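Local coordinates for 2-dehydro-3-deoxy-d-gluconate/2-dehydro-3-deoxy-phosphogluconate aldolase (Picrophilus torridus, PDB 4UXD), which belongs to the dihydrodipicolinate synthetase family of (beta/alpha)8-barrel proteins and is an aldolase, at residues Lys26-Met32 with Val59-Met65; Ala203-Asp209 with Ser221-Thr227. One frame throughout, in Å; residues are numbered along the deposited sequence.

Contact 1: residues Lys26-Met32 with Val59-Met65; sequences KGIVCPM and VDYLFPM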
loop_
_atom_site.group_PDB
_atom_site.type_symbol
_atom_site.label_atom_id
_atom_site.label_comp_id
_atom_site.label_asym_id
_atom_site.label_seq_id
_atom_site.Cartn_x
_atom_site.Cartn_y
_atom_site.Cartn_z
ATOM N N LYS A 26 -8.862 -17.588 28.039
ATOM C CA LYS A 26 -7.620 -18.166 27.555
ATOM C C LYS A 26 -7.982 -19.493 26.898
ATOM O O LYS A 26 -9.081 -20.000 27.104
ATOM C CB LYS A 26 -6.583 -18.302 28.698
ATOM C CG LYS A 26 -6.393 -19.666 29.381
ATOM C CD LYS A 26 -7.123 -19.794 30.715
ATOM C CE LYS A 26 -6.807 -18.655 31.684
ATOM N NZ LYS A 26 -5.404 -18.159 31.592
ATOM N N GLY A 27 -7.081 -20.040 26.087
ATOM C CA GLY A 27 -7.356 -21.282 25.379
ATOM C C GLY A 27 -7.713 -21.089 23.911
ATOM O O GLY A 27 -7.343 -20.088 23.294
ATOM N N ILE A 28 -8.455 -22.051 23.369
ATOM C CA ILE A 28 -8.730 -22.121 21.945
ATOM C C ILE A 28 -10.151 -21.718 21.606
ATOM O O ILE A 28 -11.123 -22.273 22.117
ATOM C CB ILE A 28 -8.466 -23.532 21.414
ATOM C CG1 ILE A 28 -7.006 -23.921 21.688
ATOM C CG2 ILE A 28 -8.789 -23.626 19.907
ATOM C CD1 ILE A 28 -5.996 -23.006 21.049
ATOM N N VAL A 29 -10.238 -20.725 20.732
ATOM C CA VAL A 29 -11.488 -20.134 20.298
ATOM C C VAL A 29 -11.742 -20.526 18.855
ATOM O O VAL A 29 -10.890 -20.256 18.010
ATOM C CB VAL A 29 -11.429 -18.596 20.398
ATOM C CG1 VAL A 29 -12.737 -17.957 19.917
ATOM C CG2 VAL A 29 -11.089 -18.171 21.798
ATOM N N CYS A 30 -12.888 -21.147 18.549
ATOM C CA CYS A 30 -13.222 -21.386 17.138
ATOM C C CYS A 30 -14.009 -20.234 16.511
ATOM O O CYS A 30 -15.152 -19.982 16.883
ATOM C CB CYS A 30 -14.015 -22.662 16.957
ATOM S SG CYS A 30 -14.575 -22.851 15.237
ATOM N N PRO A 31 -13.400 -19.532 15.542
ATOM C CA PRO A 31 -14.225 -18.578 14.802
ATOM C C PRO A 31 -15.078 -19.358 13.806
ATOM O O PRO A 31 -14.609 -19.752 12.728
ATOM C CB PRO A 31 -13.201 -17.668 14.130
ATOM C CG PRO A 31 -12.018 -18.537 13.903
ATOM C CD PRO A 31 -12.053 -19.640 14.974
ATOM N N MET A 32 -16.319 -19.619 14.212
ATOM C CA MET A 32 -17.198 -20.541 13.500
ATOM C C MET A 32 -17.524 -20.080 12.090
ATOM O O MET A 32 -17.837 -18.907 11.869
ATOM C CB MET A 32 -18.512 -20.724 14.258
ATOM C CG MET A 32 -18.369 -21.263 15.668
ATOM S SD MET A 32 -19.959 -21.376 16.517
ATOM C CE MET A 32 -20.788 -22.582 15.480
ATOM N N VAL A 59 -12.536 -27.468 21.942
ATOM C CA VAL A 59 -12.246 -26.046 21.891
ATOM C C VAL A 59 -12.894 -25.474 23.149
ATOM O O VAL A 59 -13.798 -26.095 23.711
ATOM C CB VAL A 59 -12.782 -25.348 20.598
ATOM C CG1 VAL A 59 -12.301 -26.071 19.338
ATOM C CG2 VAL A 59 -14.308 -25.237 20.601
ATOM N N ASP A 60 -12.444 -24.304 23.592
ATOM C CA ASP A 60 -12.949 -23.702 24.824
ATOM C C ASP A 60 -14.050 -22.674 24.586
ATOM O O ASP A 60 -14.907 -22.479 25.432
ATOM C CB ASP A 60 -11.797 -23.040 25.581
ATOM C CG ASP A 60 -10.619 -23.960 25.749
ATOM O OD1 ASP A 60 -10.634 -24.763 26.700
ATOM O OD2 ASP A 60 -9.687 -23.893 24.923
ATOM N N TYR A 61 -14.000 -21.990 23.447
ATOM C CA TYR A 61 -14.988 -20.969 23.134
ATOM C C TYR A 61 -15.513 -21.129 21.719
ATOM O O TYR A 61 -14.777 -21.502 20.803
ATOM C CB TYR A 61 -14.406 -19.567 23.303
ATOM C CG TYR A 61 -13.868 -19.295 24.676
ATOM C CD1 TYR A 61 -12.559 -19.607 24.999
ATOM C CD2 TYR A 61 -14.657 -18.711 25.652
ATOM C CE1 TYR A 61 -12.058 -19.353 26.256
ATOM C CE2 TYR A 61 -14.159 -18.452 26.914
ATOM C CZ TYR A 61 -12.861 -18.780 27.208
ATOM O OH TYR A 61 -12.350 -18.538 28.462
ATOM N N LEU A 62 -16.811 -20.867 21.578
ATOM C CA LEU A 62 -17.444 -20.728 20.288
ATOM C C LEU A 62 -17.569 -19.248 20.007
ATOM O O LEU A 62 -18.044 -18.470 20.861
ATOM C CB LEU A 62 -18.826 -21.381 20.250
ATOM C CG LEU A 62 -18.962 -22.805 20.775
ATOM C CD1 LEU A 62 -20.314 -23.377 20.343
ATOM C CD2 LEU A 62 -17.806 -23.675 20.318
ATOM N N PHE A 63 -17.137 -18.885 18.802
ATOM C CA PHE A 63 -17.165 -17.520 18.319
ATOM C C PHE A 63 -17.985 -17.481 17.033
ATOM O O PHE A 63 -17.435 -17.490 15.938
ATOM C CB PHE A 63 -15.736 -17.008 18.089
ATOM C CG PHE A 63 -15.658 -15.651 17.440
ATOM C CD1 PHE A 63 -16.749 -14.786 17.435
ATOM C CD2 PHE A 63 -14.481 -15.243 16.825
ATOM C CE1 PHE A 63 -16.664 -13.551 16.846
ATOM C CE2 PHE A 63 -14.397 -14.008 16.232
ATOM C CZ PHE A 63 -15.485 -13.156 16.248
ATOM N N PRO A 64 -19.310 -17.422 17.164
ATOM C CA PRO A 64 -20.143 -17.288 15.968
ATOM C C PRO A 64 -20.112 -15.878 15.387
ATOM O O PRO A 64 -20.015 -14.905 16.143
ATOM C CB PRO A 64 -21.544 -17.635 16.484
ATOM C CG PRO A 64 -21.509 -17.231 17.930
ATOM C CD PRO A 64 -20.115 -17.508 18.396
ATOM N N MET A 65 -20.199 -15.792 14.061
ATOM C CA MET A 65 -20.300 -14.533 13.324
ATOM C C MET A 65 -19.051 -13.659 13.486
ATOM O O MET A 65 -19.135 -12.444 13.673
ATOM C CB MET A 65 -21.563 -13.766 13.747
ATOM C CG MET A 65 -22.872 -14.399 13.251
ATOM S SD MET A 65 -23.045 -14.364 11.447
ATOM C CE MET A 65 -24.501 -15.391 11.232
HETATM O O HOH W 1 -20.362 -18.065 12.638
HETATM O O HOH W 2 -16.863 -16.708 13.235
#
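Tyr-61, Met-32 and Phe-63 bury more surface than any other residues where strands 27-31 and 61-63 meet, two neighbouring parallel strands of a TIM barrel joined through helix 44-56 in a beta-alpha-beta unit. Tyr-61 lies on the same face of the sheet as Val-29, Pro-31 and Phe-63. With CG anti to the carbonyl carbon (chi1 -57°), its ring runs back along strand 27-31, so that CD1 packs 3.8 Å from Val-29 CG2 and the edge at CE1 comes 3.2 Å from Lys-26 O, in the plane of the ring. Phe-63 turns the other way, its CG anti to the backbone N (chi1 173°). Its CB rests 3.6 Å from Val-29 CG1 while CD2 lies against Pro-31 CB, and the ring also makes a cation-pi contact with Lys-182. Cys-30 and Leu-62 face the opposite side, toward Leu-54 of helix 44-56. Met-32 follows them there, with SD 3.9 Å from Leu-62 CB and close to Pro-64 CB. Backbone bonds alternate between the strands, and Ile-28 O takes two donors at once, Asp-60 N and Tyr-61 N. Asp-60 adds a side-chain bond from the same neighbourhood: Ile-28 N points almost straight, at 173°, to Asp-60 OD2, 2.7 Å away on the anti side of the carboxylate.

Contact 2: residues Ala203-Asp209 with Ser221-Thr227; sequences AVFQGQD and SGGVCGT. With GOL (glycerol), chain F; IPA (isopropyl alcohol), chain G.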
loop_
_atom_site.group_PDB
_atom_site.type_symbol
_atom_site.label_atom_id
_atom_site.label_comp_id
_atom_site.label_asym_id
_atom_site.label_seq_id
_atom_site.Cartn_x
_atom_site.Cartn_y
_atom_site.Cartn_z
ATOM N N ALA A 203 -7.039 -10.401 28.230
ATOM C CA ALA A 203 -6.495 -11.458 27.380
ATOM C C ALA A 203 -5.982 -10.911 26.049
ATOM O O ALA A 203 -6.392 -9.841 25.602
ATOM C CB ALA A 203 -7.563 -12.536 27.128
ATOM N N VAL A 204 -5.068 -11.650 25.432
ATOM C CA VAL A 204 -4.534 -11.285 24.128
ATOM C C VAL A 204 -4.459 -12.538 23.258
ATOM O O VAL A 204 -3.616 -13.404 23.483
ATOM C CB VAL A 204 -3.150 -10.633 24.247
ATOM C CG1 VAL A 204 -2.647 -10.194 22.907
ATOM C CG2 VAL A 204 -3.209 -9.438 25.187
ATOM N N PHE A 205 -5.353 -12.637 22.277
ATOM C CA PHE A 205 -5.434 -13.834 21.445
ATOM C C PHE A 205 -4.775 -13.653 20.073
ATOM O O PHE A 205 -4.942 -12.628 19.422
ATOM C CB PHE A 205 -6.897 -14.243 21.251
ATOM C CG PHE A 205 -7.539 -14.863 22.466
ATOM C CD1 PHE A 205 -8.188 -14.075 23.397
ATOM C CD2 PHE A 205 -7.526 -16.240 22.656
ATOM C CE1 PHE A 205 -8.800 -14.643 24.506
ATOM C CE2 PHE A 205 -8.134 -16.818 23.771
ATOM C CZ PHE A 205 -8.774 -16.019 24.689
ATOM N N GLN A 206 -4.042 -14.672 19.645
ATOM C CA GLN A 206 -3.471 -14.718 18.312
ATOM C C GLN A 206 -4.524 -15.261 17.337
ATOM O O GLN A 206 -5.062 -16.347 17.533
ATOM C CB GLN A 206 -2.205 -15.589 18.301
ATOM C CG GLN A 206 -1.584 -15.821 16.910
ATOM C CD GLN A 206 -1.230 -14.522 16.186
ATOM O OE1 GLN A 206 -1.972 -14.070 15.313
ATOM N NE2 GLN A 206 -0.099 -13.919 16.545
ATOM N N GLY A 207 -4.791 -14.514 16.270
ATOM C CA GLY A 207 -5.860 -14.840 15.350
ATOM C C GLY A 207 -5.420 -15.670 14.173
ATOM O O GLY A 207 -6.248 -16.097 13.373
ATOM N N GLN A 208 -4.116 -15.881 14.046
ATOM C CA GLN A 208 -3.585 -16.641 12.913
ATOM C C GLN A 208 -2.995 -17.949 13.401
ATOM O O GLN A 208 -2.059 -17.956 14.195
ATOM C CB GLN A 208 -2.527 -15.842 12.147
ATOM C CG GLN A 208 -3.033 -14.558 11.508
ATOM C CD GLN A 208 -4.086 -14.780 10.432
ATOM O OE1 GLN A 208 -4.407 -15.914 10.071
ATOM N NE2 GLN A 208 -4.638 -13.686 9.920
ATOM N N ASP A 209 -3.560 -19.047 12.905
ATOM C CA ASP A 209 -3.254 -20.392 13.379
ATOM C C ASP A 209 -1.772 -20.752 13.290
ATOM O O ASP A 209 -1.236 -21.431 14.166
ATOM C CB ASP A 209 -4.064 -21.416 12.581
ATOM C CG ASP A 209 -5.547 -21.079 12.519
ATOM O OD1 ASP A 209 -5.911 -19.881 12.540
ATOM O OD2 ASP A 209 -6.353 -22.027 12.445
ATOM N N SER A 221 -2.632 -15.356 25.529
ATOM C CA SER A 221 -3.626 -16.103 26.301
ATOM C C SER A 221 -4.176 -17.300 25.520
ATOM O O SER A 221 -4.803 -18.184 26.099
ATOM C CB SER A 221 -4.775 -15.190 26.727
ATOM O OG SER A 221 -4.280 -13.947 27.184
ATOM N N GLY A 222 -3.926 -17.332 24.212
ATOM C CA GLY A 222 -4.379 -18.426 23.363
ATOM C C GLY A 222 -4.641 -17.956 21.940
ATOM O O GLY A 222 -4.194 -16.880 21.538
ATOM N N GLY A 223 -5.371 -18.757 21.175
ATOM C CA GLY A 223 -5.654 -18.422 19.794
ATOM C C GLY A 223 -7.120 -18.436 19.408
ATOM O O GLY A 223 -7.931 -19.135 20.010
ATOM N N VAL A 224 -7.443 -17.637 18.395
ATOM C CA VAL A 224 -8.698 -17.747 17.656
ATOM C C VAL A 224 -8.362 -18.297 16.278
ATOM O O VAL A 224 -7.785 -17.574 15.449
ATOM C CB VAL A 224 -9.422 -16.387 17.504
ATOM C CG1 VAL A 224 -10.828 -16.585 16.933
ATOM C CG2 VAL A 224 -9.495 -15.672 18.825
ATOM N N CYS A 225 -8.720 -19.560 16.036
ATOM C CA CYS A 225 -8.161 -20.310 14.921
ATOM C C CYS A 225 -9.197 -21.012 14.057
ATOM O O CYS A 225 -9.753 -22.023 14.451
ATOM C CB CYS A 225 -7.174 -21.338 15.470
ATOM S SG CYS A 225 -5.892 -20.625 16.514
ATOM N N GLY A 226 -9.412 -20.496 12.852
ATOM C CA GLY A 226 -10.436 -21.016 11.964
ATOM C C GLY A 226 -10.298 -22.483 11.572
ATOM O O GLY A 226 -11.288 -23.140 11.257
ATOM N N THR A 227 -9.081 -23.007 11.570
ATOM C CA THR A 227 -8.882 -24.395 11.194
ATOM C C THR A 227 -9.547 -25.374 12.172
ATOM O O THR A 227 -9.700 -26.553 11.851
ATOM C CB THR A 227 -7.393 -24.740 11.101
ATOM O OG1 THR A 227 -6.779 -24.607 12.395
ATOM C CG2 THR A 227 -6.717 -23.838 10.079
HETATM C C1 GOL F . -7.434 -18.412 10.058
HETATM O O1 GOL F . -7.898 -19.722 10.291
HETATM C C2 GOL F . -8.586 -17.414 10.088
HETATM O O2 GOL F . -8.072 -16.110 9.883
HETATM C C3 GOL F . -9.360 -17.500 11.407
HETATM O O3 GOL F . -8.507 -17.663 12.520
HETATM C C1 IPA G . -8.406 -13.632 6.386
HETATM C C2 IPA G . -7.587 -13.401 7.644
HETATM C C3 IPA G . -6.544 -12.303 7.434
HETATM O O2 IPA G . -6.950 -14.620 7.935
#
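Asp-209 and Thr-227 reach toward each other just beyond strands 203-206 and 222-224, the parallel pair that helix 212-217 links into a beta-alpha-beta unit of the TIM barrel. One carboxylate oxygen does the gripping. Asp-209 OD2 accepts Thr-227 OG1 at 2.6 Å on its anti lone pair and Thr-227 N at 3.0 Å on its syn lone pair. With OG1 between its own backbone N and carbonyl carbon (chi1 64°), both donors of one residue face the same oxygen. Engaging both lone pairs of OD2 should hold the carboxylate's rotation, and Asp-209 OD1 receives O1 of a bound glycerol at 3.0 Å. The same glycerol donates from O3 to Gly-207 O, while Gly-226 N gives O3 a weak bond. Val-256 and Met-260 of helix 245-264 pack against Asp-209.

Further back, the loops follow directly from the paired strands. Gln-206 N bonds to Gly-222 O at 2.9 Å and Val-224 N returns to Gln-206 O, although the short axes diverge by 56°. Phe-205 CB touches Val-224 CG2 at 3.8 Å, and its ring presents an edge to Gly-223 N; both side chains also meet Lys-182. At the start of the pair, Ser-221 closes a two-way link with Val-204: the serine N donates to Val-204 O, and the serine OG accepts from Val-204 N. Beyond the strand, the turn is pinned by Gln-206, whose NE2 is held by Ser-215 while OE1 accepts Gln-208 N at 3.1 Å in the plane of the amide, on a lone pair.

In the fold
The two contacts lie side by side in one parallel sheet, their centres about 9 Å apart, and follow one another along the chain: contact 1 joins the first two strands, contact 2 the last two. Between them, strands 27-31 and 222-224 pair, joining first strand to last. Probable backbone hydrogen bonds make this join, Val-29 N to Gly-223 O and Gly-27 N to Ser-221 O, each 2.9 Å. Lys-182 touches Phe-63 of contact 1 and Phe-205 and Val-224 of contact 2. One glycerol, probably from the crystallisation liquor, has its nearest atom about 3 Å from the Pro-31 side chain; that held by Asp-209 is a separate molecule. Both suit a pocket at the strands' C-terminal ends.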